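Local coordinates for glutathione peroxidase-like protein (Trypanosoma brucei, PDB 2VUP) that probably reduces hydroperoxides as a peroxidase of the glutathione peroxidase family, drawing its electrons from tryparedoxin, at residues 50-55 against 174-179. Sequence-based numbering, arbitrary orientation.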
loop_
_atom_site.group_PDB
_atom_site.type_symbol
_atom_site.label_atom_id
_atom_site.label_comp_id
_atom_site.label_asym_id
_atom_site.label_seq_id
_atom_site.Cartn_x
_atom_site.Cartn_y
_atom_site.Cartn_z
ATOM N N PRO A 50 7.442 4.070 -10.034
ATOM C CA PRO A 50 6.298 3.306 -9.527
ATOM C C PRO A 50 6.362 2.938 -8.043
ATOM O O PRO A 50 7.451 2.827 -7.471
ATOM C CB PRO A 50 6.307 2.040 -10.397
ATOM C CG PRO A 50 7.696 1.892 -10.848
ATOM C CD PRO A 50 8.236 3.284 -10.997
ATOM N N LEU A 51 5.186 2.761 -7.444
ATOM C CA LEU A 51 5.044 2.353 -6.038
ATOM C C LEU A 51 4.003 1.242 -5.908
ATOM O O LEU A 51 3.119 1.103 -6.764
ATOM C CB LEU A 51 4.552 3.515 -5.156
ATOM C CG LEU A 51 5.009 4.970 -5.180
ATOM C CD1 LEU A 51 4.525 5.703 -6.419
ATOM C CD2 LEU A 51 4.474 5.663 -3.908
ATOM N N LEU A 52 4.093 0.489 -4.813
ATOM C CA LEU A 52 3.041 -0.441 -4.421
ATOM C C LEU A 52 2.498 -0.073 -3.036
ATOM O O LEU A 52 3.239 -0.033 -2.060
ATOM C CB LEU A 52 3.547 -1.889 -4.460
ATOM C CG LEU A 52 2.561 -3.049 -4.261
ATOM C CD1 LEU A 52 1.563 -3.159 -5.404
ATOM C CD2 LEU A 52 3.339 -4.347 -4.110
ATOM N N ILE A 53 1.202 0.215 -2.965
ATOM C CA ILE A 53 0.580 0.629 -1.702
ATOM C C ILE A 53 -0.350 -0.444 -1.132
ATOM O O ILE A 53 -1.362 -0.777 -1.745
ATOM C CB ILE A 53 -0.188 1.976 -1.851
ATOM C CG1 ILE A 53 0.755 3.068 -2.389
ATOM C CG2 ILE A 53 -0.824 2.366 -0.511
ATOM C CD1 ILE A 53 0.070 4.363 -2.813
ATOM N N TYR A 54 0.015 -0.966 0.040
ATOM C CA TYR A 54 -0.798 -1.932 0.799
ATOM C C TYR A 54 -1.616 -1.264 1.910
ATOM O O TYR A 54 -1.171 -0.290 2.540
ATOM C CB TYR A 54 0.102 -2.972 1.476
ATOM C CG TYR A 54 0.651 -4.074 0.586
ATOM C CD1 TYR A 54 0.049 -5.330 0.550
ATOM C CD2 TYR A 54 1.787 -3.865 -0.201
ATOM C CE1 TYR A 54 0.547 -6.355 -0.263
ATOM C CE2 TYR A 54 2.304 -4.885 -1.010
ATOM C CZ TYR A 54 1.680 -6.123 -1.038
ATOM O OH TYR A 54 2.183 -7.121 -1.841
ATOM N N ASN A 55 -2.809 -1.796 2.157
ATOM C CA ASN A 55 -3.415 -1.662 3.475
ATOM C C ASN A 55 -3.054 -2.930 4.237
ATOM O O ASN A 55 -3.150 -4.036 3.690
ATOM C CB ASN A 55 -4.937 -1.409 3.433
ATOM C CG ASN A 55 -5.718 -2.517 2.716
ATOM O OD1 ASN A 55 -5.647 -2.655 1.496
ATOM N ND2 ASN A 55 -6.494 -3.282 3.479
ATOM N N LYS A 174 5.531 -12.762 -8.043
ATOM C CA LYS A 174 5.510 -13.038 -9.478
ATOM C C LYS A 174 4.270 -12.481 -10.167
ATOM O O LYS A 174 4.358 -11.986 -11.297
ATOM C CB LYS A 174 5.667 -14.546 -9.746
ATOM C CG LYS A 174 5.240 -15.470 -8.588
ATOM C CD LYS A 174 6.346 -15.579 -7.521
ATOM C CE LYS A 174 5.808 -15.998 -6.158
ATOM N NZ LYS A 174 5.364 -17.431 -6.134
ATOM N N ASP A 175 3.123 -12.566 -9.491
ATOM C CA ASP A 175 1.882 -11.956 -9.977
ATOM C C ASP A 175 2.059 -10.442 -10.175
ATOM O O ASP A 175 1.662 -9.890 -11.201
ATOM C CB ASP A 175 0.719 -12.204 -8.999
ATOM C CG ASP A 175 0.259 -13.668 -8.950
ATOM O OD1 ASP A 175 0.505 -14.444 -9.899
ATOM O OD2 ASP A 175 -0.383 -14.038 -7.940
ATOM N N ILE A 176 2.658 -9.789 -9.183
ATOM C CA ILE A 176 2.852 -8.334 -9.180
ATOM C C ILE A 176 3.953 -7.900 -10.159
ATOM O O ILE A 176 3.810 -6.887 -10.845
ATOM C CB ILE A 176 3.101 -7.799 -7.733
ATOM C CG1 ILE A 176 1.849 -8.017 -6.875
ATOM C CG2 ILE A 176 3.495 -6.311 -7.735
ATOM C CD1 ILE A 176 2.093 -8.014 -5.379
ATOM N N GLU A 177 5.027 -8.684 -10.242
ATOM C CA GLU A 177 6.094 -8.439 -11.228
ATOM C C GLU A 177 5.599 -8.425 -12.677
ATOM O O GLU A 177 6.108 -7.664 -13.497
ATOM C CB GLU A 177 7.233 -9.442 -11.066
ATOM C CG GLU A 177 8.163 -9.109 -9.919
ATOM C CD GLU A 177 9.178 -10.197 -9.641
ATOM O OE1 GLU A 177 8.856 -11.396 -9.788
ATOM O OE2 GLU A 177 10.305 -9.848 -9.255
ATOM N N LYS A 178 4.605 -9.261 -12.973
ATOM C CA LYS A 178 3.939 -9.287 -14.279
ATOM C C LYS A 178 3.585 -7.881 -14.777
ATOM O O LYS A 178 3.620 -7.612 -15.979
ATOM C CB LYS A 178 2.660 -10.121 -14.195
ATOM C CG LYS A 178 2.247 -10.816 -15.485
ATOM C CD LYS A 178 2.550 -12.308 -15.409
ATOM C CE LYS A 178 1.497 -13.047 -14.595
ATOM N NZ LYS A 178 2.014 -14.337 -14.032
ATOM N N LYS A 179 3.247 -6.995 -13.844
ATOM C CA LYS A 179 2.866 -5.624 -14.175
ATOM C C LYS A 179 3.967 -4.621 -13.833
ATOM O O LYS A 179 4.136 -3.614 -14.529
ATOM C CB LYS A 179 1.557 -5.248 -13.466
ATOM C CG LYS A 179 0.429 -6.266 -13.633
ATOM C CD LYS A 179 -0.045 -6.357 -15.078
ATOM C CE LYS A 179 -1.035 -7.500 -15.262
ATOM N NZ LYS A 179 -1.898 -7.288 -16.456
#
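In the thioredoxin fold of this peroxidase, one face of the central sheet is packed by the C-terminal helix 173-185, and I176 is the residue that reaches from that helix to L52 and Y54 on strand 51-56. No hydrogen bond crosses between 50-55 and 174-179; the contact is small, about 103 Å² summed over both sides, and all three residues are buried. I176 uses both of its branches. Its CD1 lies 4.1 Å from L52 CD2, and its CG2 meets that same methyl of L52 at 4.1 Å, so one leucine methyl is met by the ends of both isoleucine branches. With CG anti to the backbone N (chi1 -172°), L52 extends toward the helix and meets I176 with CD2. The side chains of Y54 and I176 run toward each other from opposite directions, and the tyrosine OH comes to 3.7 Å from I176 CD1, a van der Waals approach of a hydroxyl to a methyl. With L52 and Y54 two residues apart on the strand, I176 CD1 touches both. The side chain of Y54 is about 10 Å from that of C60, the predicted active-site residue. Strand 163-167 supplies F167 against both L52 and I176, while helix 63-77 brings L73 to the same pair and lays T69 and A70 against Y54; next to I176 in sequence, E177 forms a salt bridge with K76, linking helices 173-185 and 63-77.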